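Local structure of toxin protein (Yersinia entomophaga, 6AQK) at residues R205-N210 against R219-A224; N112-L117 against I161-D166. The protein is the C-terminal toxin domain of an RHS protein and probably acts as an ADP-ribosyltransferase. One frame throughout, in Å; residues are numbered along the deposited sequence.

Interaction 1 (R205-N210 against R219-A224); sequences RSYMDN and RYIIKA. With PT (platinum (II) ion), chain G.
Tyr-207 lies opposite Ile-221 with their CA atoms 7.4 Å apart, where residues 205-207 run 19° from the direction of 219-223 at more than the spacing of paired strands. The gap is filled by side chains. Ile-221 presents CG2 to one face of the Tyr-207 ring in a CH-pi contact, 4.0 Å from the ring centroid and displaced toward the rim. Its CG1 and CD1 run on beneath CD1, CG and CB of the tyrosine, so both branches of the isoleucine are used. Tyr-207 reaches the strand because its CG stands anti to the backbone N (chi1 -176°). On the opposite ring face sits CG of Met-208, which leaves the phenol sandwiched between aliphatic groups. Beyond the ring, the phenol OH, hydrogen-bonded to His-164 ND1, also rests 3.4 Å from CE of the bent Lys-223 chain. At the other end, the guanidinium of Arg-219 brings NH1 to 3.3 Å from Arg-205 O, near the guanidinium plane; its NE and NH2 are hydrogen-bonded to Leu-201 O and Thr-216 O. The loop also braces itself: Arg-205 NH2 gives Asp-209 OD1 a nearly straight hydrogen bond of 2.9 Å, part of a salt bridge, on the syn side of the carboxylate. Met-208 SD binds a platinum ion at 2.1 Å. The chemistry implies a largely apolar junction, in which a buried tyrosine packed on both faces and tied through its hydroxyl lays the loop before helix 211-214 against the central sheet.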
loop_
_atom_site.group_PDB
_atom_site.type_symbol
_atom_site.label_atom_id
_atom_site.label_comp_id
_atom_site.label_asym_id
_atom_site.label_seq_id
_atom_site.Cartn_x
_atom_site.Cartn_y
_atom_site.Cartn_z
ATOM N N ARG A 205 2.851 6.944 -23.683
ATOM C CA ARG A 205 1.399 7.039 -23.486
ATOM C C ARG A 205 1.118 7.415 -22.025
ATOM O O ARG A 205 1.942 7.097 -21.147
ATOM C CB ARG A 205 0.724 5.718 -23.805
ATOM C CG ARG A 205 0.895 5.257 -25.256
ATOM C CD ARG A 205 0.302 6.242 -26.276
ATOM N NE ARG A 205 -1.111 6.474 -26.057
ATOM C CZ ARG A 205 -2.108 5.686 -26.425
ATOM N NH1 ARG A 205 -1.887 4.561 -27.088
ATOM N NH2 ARG A 205 -3.364 6.044 -26.123
ATOM N N SER A 206 -0.004 8.097 -21.797
ATOM C CA SER A 206 -0.383 8.598 -20.452
ATOM C C SER A 206 -1.768 8.116 -20.077
ATOM O O SER A 206 -2.671 8.010 -20.924
ATOM C CB SER A 206 -0.395 10.119 -20.415
ATOM O OG SER A 206 0.827 10.676 -20.854
ATOM N N TYR A 207 -1.965 7.905 -18.777
ATOM C CA TYR A 207 -3.286 7.568 -18.274
ATOM C C TYR A 207 -4.311 8.633 -18.739
ATOM O O TYR A 207 -4.040 9.829 -18.660
ATOM C CB TYR A 207 -3.231 7.564 -16.737
ATOM C CG TYR A 207 -4.516 7.139 -16.070
ATOM C CD1 TYR A 207 -5.262 6.087 -16.543
ATOM C CD2 TYR A 207 -4.953 7.792 -14.926
ATOM C CE1 TYR A 207 -6.404 5.643 -15.882
ATOM C CE2 TYR A 207 -6.130 7.380 -14.283
ATOM C CZ TYR A 207 -6.837 6.321 -14.766
ATOM O OH TYR A 207 -7.963 5.933 -14.112
ATOM N N MET A 208 -5.444 8.161 -19.263
ATOM C CA MET A 208 -6.499 9.013 -19.766
ATOM C C MET A 208 -5.965 9.975 -20.854
ATOM O O MET A 208 -6.523 11.045 -21.046
ATOM C CB MET A 208 -7.111 9.849 -18.638
ATOM C CG MET A 208 -7.685 9.041 -17.485
ATOM S SD MET A 208 -9.372 9.558 -17.096
ATOM C CE MET A 208 -10.285 8.838 -18.522
ATOM N N ASP A 209 -4.832 9.652 -21.471
ATOM C CA ASP A 209 -4.178 10.538 -22.440
ATOM C C ASP A 209 -4.014 11.955 -21.915
ATOM O O ASP A 209 -4.150 12.912 -22.655
ATOM C CB ASP A 209 -4.958 10.491 -23.765
ATOM C CG ASP A 209 -5.103 9.071 -24.310
ATOM O OD1 ASP A 209 -4.079 8.360 -24.455
ATOM O OD2 ASP A 209 -6.235 8.655 -24.620
ATOM N N ASN A 210 -3.702 12.079 -20.627
ATOM C CA ASN A 210 -3.504 13.336 -19.969
ATOM C C ASN A 210 -2.108 13.380 -19.365
ATOM O O ASN A 210 -1.906 13.188 -18.153
ATOM C CB ASN A 210 -4.573 13.548 -18.892
ATOM C CG ASN A 210 -4.542 14.941 -18.253
ATOM O OD1 ASN A 210 -3.561 15.718 -18.331
ATOM N ND2 ASN A 210 -5.641 15.260 -17.555
ATOM N N ARG A 219 3.681 2.644 -16.599
ATOM C CA ARG A 219 3.340 1.601 -17.577
ATOM C C ARG A 219 2.057 0.864 -17.220
ATOM O O ARG A 219 1.460 0.222 -18.081
ATOM C CB ARG A 219 4.544 0.615 -17.777
ATOM C CG ARG A 219 5.887 1.317 -18.074
ATOM C CD ARG A 219 6.010 1.737 -19.554
ATOM N NE ARG A 219 5.090 2.763 -20.058
ATOM C CZ ARG A 219 5.249 4.090 -19.903
ATOM N NH1 ARG A 219 4.338 4.920 -20.376
ATOM N NH2 ARG A 219 6.282 4.617 -19.234
ATOM N N TYR A 220 1.658 0.867 -15.948
ATOM C CA TYR A 220 0.494 0.115 -15.488
ATOM C C TYR A 220 -0.360 0.975 -14.537
ATOM O O TYR A 220 0.170 1.668 -13.668
ATOM C CB TYR A 220 0.886 -1.165 -14.723
ATOM C CG TYR A 220 1.629 -2.056 -15.636
ATOM C CD1 TYR A 220 0.938 -2.823 -16.549
ATOM C CD2 TYR A 220 3.013 -2.020 -15.699
ATOM C CE1 TYR A 220 1.603 -3.598 -17.476
ATOM C CE2 TYR A 220 3.725 -2.781 -16.645
ATOM C CZ TYR A 220 2.983 -3.564 -17.538
ATOM O OH TYR A 220 3.575 -4.353 -18.519
ATOM N N ILE A 221 -1.664 0.937 -14.774
ATOM C CA ILE A 221 -2.665 1.554 -13.930
ATOM C C ILE A 221 -3.574 0.508 -13.323
ATOM O O ILE A 221 -4.160 -0.341 -14.025
ATOM C CB ILE A 221 -3.535 2.580 -14.685
ATOM C CG1 ILE A 221 -2.647 3.561 -15.514
ATOM C CG2 ILE A 221 -4.454 3.312 -13.684
ATOM C CD1 ILE A 221 -1.704 4.495 -14.728
ATOM N N ILE A 222 -3.664 0.548 -12.013
ATOM C CA ILE A 222 -4.634 -0.281 -11.298
ATOM C C ILE A 222 -5.766 0.630 -10.853
ATOM O O ILE A 222 -5.575 1.484 -10.058
ATOM C CB ILE A 222 -4.022 -0.996 -10.100
ATOM C CG1 ILE A 222 -2.749 -1.762 -10.507
ATOM C CG2 ILE A 222 -5.073 -1.876 -9.483
ATOM C CD1 ILE A 222 -1.985 -2.266 -9.289
ATOM N N LYS A 223 -6.981 0.404 -11.356
ATOM C CA LYS A 223 -8.175 1.060 -10.863
ATOM C C LYS A 223 -8.854 0.155 -9.832
ATOM O O LYS A 223 -9.104 -1.013 -10.089
ATOM C CB LYS A 223 -9.167 1.298 -12.008
ATOM C CG LYS A 223 -8.555 2.209 -13.064
ATOM C CD LYS A 223 -9.551 2.760 -14.077
ATOM C CE LYS A 223 -10.503 3.791 -13.489
ATOM N NZ LYS A 223 -11.573 4.036 -14.522
ATOM N N ALA A 224 -9.188 0.748 -8.697
ATOM C CA ALA A 224 -9.797 0.058 -7.592
ATOM C C ALA A 224 -10.699 0.963 -6.791
ATOM O O ALA A 224 -10.537 2.186 -6.786
ATOM C CB ALA A 224 -8.718 -0.505 -6.691
HETATM PT PT PT G . -9.363 11.534 -16.388
#

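Interaction 2 (N112-L117 against I161-D166); sequences NSYSWL and IMWHFD
Tyr-114 and Trp-116 meet Trp-163, and Leu-117 meets Ile-161, where the start of helix 115-124 packs on strand 161-167. Among the aromatics, Trp-163 directs the edge of its six-membered ring toward the face of Tyr-114 in an offset edge-to-face pair, with the planes at 79° and the centroids 5.6 Å apart. The closest approach is Tyr-114 CE2 to Trp-163 CZ2 at 3.8 Å, and CH2 of the indole is nearly as close to the same carbon. With CG anti to its carbonyl carbon (chi1 -51°), Trp-163 extends from the strand toward the helix; on its pyrrole side NE1 is hydrogen-bonded to Asp-106 OD2 of the adjoining strand, which helps to fix the rotation of the indole. Trp-116 adds a looser touch, its CH2 lying 4.2 Å from CH2 of Trp-163, while CB of Tyr-114 covers one face of the Trp-116 ring near the rim.

Strand 161-167 is an inner strand of the five-stranded mixed sheet, between 101-106 and 220-226, and the contact packs the first turn of the helix on one face of this sheet. Tyr-114 is the N-cap residue, so Tyr-114, Trp-116 and Leu-117 all belong to the helix beginning.

The aliphatic part is simpler: Leu-117 CD2 and Ile-161 CD1 meet tip to tip at 4.0 Å. An extended isoleucine, with CD1 anti to CA (chi2 164°), spans the distance from the sheet. Ile-110 touches both of these side chains, and Ile-222 of the neighbouring strand lies against Ile-161 and Trp-163.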
loop_
_atom_site.group_PDB
_atom_site.type_symbol
_atom_site.label_atom_id
_atom_site.label_comp_id
_atom_site.label_asym_id
_atom_site.label_seq_id
_atom_site.Cartn_x
_atom_site.Cartn_y
_atom_site.Cartn_z
ATOM N N ASN A 112 5.353 -8.991 -7.140
ATOM C CA ASN A 112 5.640 -10.147 -6.284
ATOM C C ASN A 112 4.537 -10.402 -5.222
ATOM O O ASN A 112 4.452 -11.481 -4.705
ATOM C CB ASN A 112 7.068 -9.989 -5.637
ATOM C CG ASN A 112 8.198 -9.689 -6.682
ATOM O OD1 ASN A 112 8.037 -9.971 -7.874
ATOM N ND2 ASN A 112 9.331 -9.092 -6.231
ATOM N N SER A 113 3.699 -9.414 -4.874
ATOM C CA SER A 113 2.631 -9.570 -3.907
ATOM C C SER A 113 1.287 -9.835 -4.532
ATOM O O SER A 113 0.387 -10.190 -3.828
ATOM C CB SER A 113 2.427 -8.303 -3.057
ATOM O OG SER A 113 3.543 -8.009 -2.294
ATOM N N TYR A 114 1.125 -9.557 -5.810
ATOM C CA TYR A 114 -0.186 -9.598 -6.458
ATOM C C TYR A 114 -0.037 -10.400 -7.745
ATOM O O TYR A 114 0.507 -9.915 -8.745
ATOM C CB TYR A 114 -0.659 -8.182 -6.784
ATOM C CG TYR A 114 -0.801 -7.263 -5.573
ATOM C CD1 TYR A 114 -1.740 -7.519 -4.557
ATOM C CD2 TYR A 114 -0.052 -6.113 -5.486
ATOM C CE1 TYR A 114 -1.898 -6.648 -3.519
ATOM C CE2 TYR A 114 -0.189 -5.259 -4.406
ATOM C CZ TYR A 114 -1.098 -5.546 -3.413
ATOM O OH TYR A 114 -1.190 -4.619 -2.377
ATOM N N SER A 115 -0.452 -11.655 -7.689
ATOM C CA SER A 115 -0.214 -12.595 -8.833
ATOM C C SER A 115 -0.971 -12.179 -10.108
ATOM O O SER A 115 -0.506 -12.404 -11.241
ATOM C CB SER A 115 -0.584 -14.035 -8.415
ATOM O OG SER A 115 -1.942 -14.175 -8.113
ATOM N N TRP A 116 -2.128 -11.565 -9.902
ATOM C CA TRP A 116 -2.955 -10.994 -11.004
ATOM C C TRP A 116 -2.246 -9.856 -11.715
ATOM O O TRP A 116 -2.328 -9.738 -12.949
ATOM C CB TRP A 116 -4.315 -10.548 -10.513
ATOM C CG TRP A 116 -4.330 -9.780 -9.159
ATOM C CD1 TRP A 116 -4.430 -10.332 -7.910
ATOM C CD2 TRP A 116 -4.214 -8.354 -8.953
ATOM N NE1 TRP A 116 -4.396 -9.333 -6.931
ATOM C CE2 TRP A 116 -4.270 -8.116 -7.569
ATOM C CE3 TRP A 116 -4.096 -7.250 -9.813
ATOM C CZ2 TRP A 116 -4.183 -6.843 -7.040
ATOM C CZ3 TRP A 116 -4.000 -6.018 -9.288
ATOM C CH2 TRP A 116 -4.061 -5.799 -7.920
ATOM N N LEU A 117 -1.480 -9.081 -10.949
ATOM C CA LEU A 117 -0.710 -8.015 -11.526
ATOM C C LEU A 117 0.491 -8.554 -12.303
ATOM O O LEU A 117 0.718 -8.170 -13.470
ATOM C CB LEU A 117 -0.286 -7.032 -10.435
ATOM C CG LEU A 117 0.533 -5.831 -10.885
ATOM C CD1 LEU A 117 -0.294 -4.996 -11.862
ATOM C CD2 LEU A 117 1.013 -5.039 -9.649
ATOM N N ILE A 161 4.021 1.841 -11.668
ATOM C CA ILE A 161 2.627 1.438 -11.477
ATOM C C ILE A 161 1.940 2.563 -10.708
ATOM O O ILE A 161 2.465 3.101 -9.726
ATOM C CB ILE A 161 2.553 0.118 -10.667
ATOM C CG1 ILE A 161 3.290 -0.971 -11.454
ATOM C CG2 ILE A 161 1.108 -0.290 -10.367
ATOM C CD1 ILE A 161 3.658 -2.200 -10.688
ATOM N N MET A 162 0.752 2.932 -11.152
ATOM C CA MET A 162 -0.044 3.878 -10.407
ATOM C C MET A 162 -1.411 3.257 -10.120
ATOM O O MET A 162 -2.064 2.721 -11.013
ATOM C CB MET A 162 -0.258 5.206 -11.129
ATOM C CG MET A 162 -0.929 6.260 -10.263
ATOM S SD MET A 162 -1.482 7.783 -11.142
ATOM C CE MET A 162 -3.009 7.146 -11.751
ATOM N N TRP A 163 -1.859 3.358 -8.887
ATOM C CA TRP A 163 -3.220 3.043 -8.556
ATOM C C TRP A 163 -4.090 4.297 -8.598
ATOM O O TRP A 163 -3.691 5.358 -8.167
ATOM C CB TRP A 163 -3.309 2.509 -7.132
ATOM C CG TRP A 163 -2.407 1.398 -6.706
ATOM C CD1 TRP A 163 -1.062 1.454 -6.491
ATOM C CD2 TRP A 163 -2.813 0.031 -6.317
ATOM N NE1 TRP A 163 -0.593 0.246 -6.015
ATOM C CE2 TRP A 163 -1.635 -0.638 -5.889
ATOM C CE3 TRP A 163 -4.020 -0.671 -6.307
ATOM C CZ2 TRP A 163 -1.654 -1.944 -5.422
ATOM C CZ3 TRP A 163 -4.034 -1.959 -5.822
ATOM C CH2 TRP A 163 -2.844 -2.596 -5.423
ATOM N N HIS A 164 -5.309 4.134 -9.083
ATOM C CA HIS A 164 -6.293 5.195 -9.069
ATOM C C HIS A 164 -7.457 4.656 -8.288
ATOM O O HIS A 164 -8.177 3.766 -8.753
ATOM C CB HIS A 164 -6.719 5.548 -10.489
ATOM C CG HIS A 164 -7.727 6.640 -10.546
ATOM N ND1 HIS A 164 -8.368 6.989 -11.706
ATOM C CD2 HIS A 164 -8.216 7.449 -9.576
ATOM C CE1 HIS A 164 -9.192 7.993 -11.461
ATOM N NE2 HIS A 164 -9.112 8.296 -10.176
ATOM N N PHE A 165 -7.605 5.206 -7.089
ATOM C CA PHE A 165 -8.610 4.796 -6.115
ATOM C C PHE A 165 -9.834 5.675 -6.179
ATOM O O PHE A 165 -9.751 6.895 -6.126
ATOM C CB PHE A 165 -8.026 4.864 -4.745
ATOM C CG PHE A 165 -6.976 3.798 -4.507
ATOM C CD1 PHE A 165 -7.289 2.445 -4.595
ATOM C CD2 PHE A 165 -5.690 4.154 -4.179
ATOM C CE1 PHE A 165 -6.318 1.472 -4.429
ATOM C CE2 PHE A 165 -4.735 3.199 -4.042
ATOM C CZ PHE A 165 -5.035 1.890 -4.114
ATOM N N ASP A 166 -10.958 5.006 -6.353
ATOM C CA ASP A 166 -12.291 5.598 -6.143
ATOM C C ASP A 166 -12.726 5.315 -4.704
ATOM O O ASP A 166 -12.885 4.161 -4.311
ATOM C CB ASP A 166 -13.243 4.970 -7.179
ATOM C CG ASP A 166 -14.674 5.418 -7.031
ATOM O OD1 ASP A 166 -14.929 6.430 -6.353
ATOM O OD2 ASP A 166 -15.556 4.749 -7.631
#

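How the interactions relate
Interactions 1 and 2 lie with their centres 12 Å apart and share one mixed sheet: strands 220-226 and 161-167 are parallel neighbours in it. Both segments of interaction 2 precede those of interaction 1 in the sequence. A backbone pair, Ile-222 O to His-164 N at 2.8 Å, stitches the strands together, and Ile-222 CG2 packs on Trp-163 CE3 at 3.6 Å. The phenol of Tyr-207 crosses to strand 161-167 through His-164, so the loop is held by both strands. The two strands thus tie the loop before helix 211-214 and the start of helix 115-124 to a common core of the toxin domain.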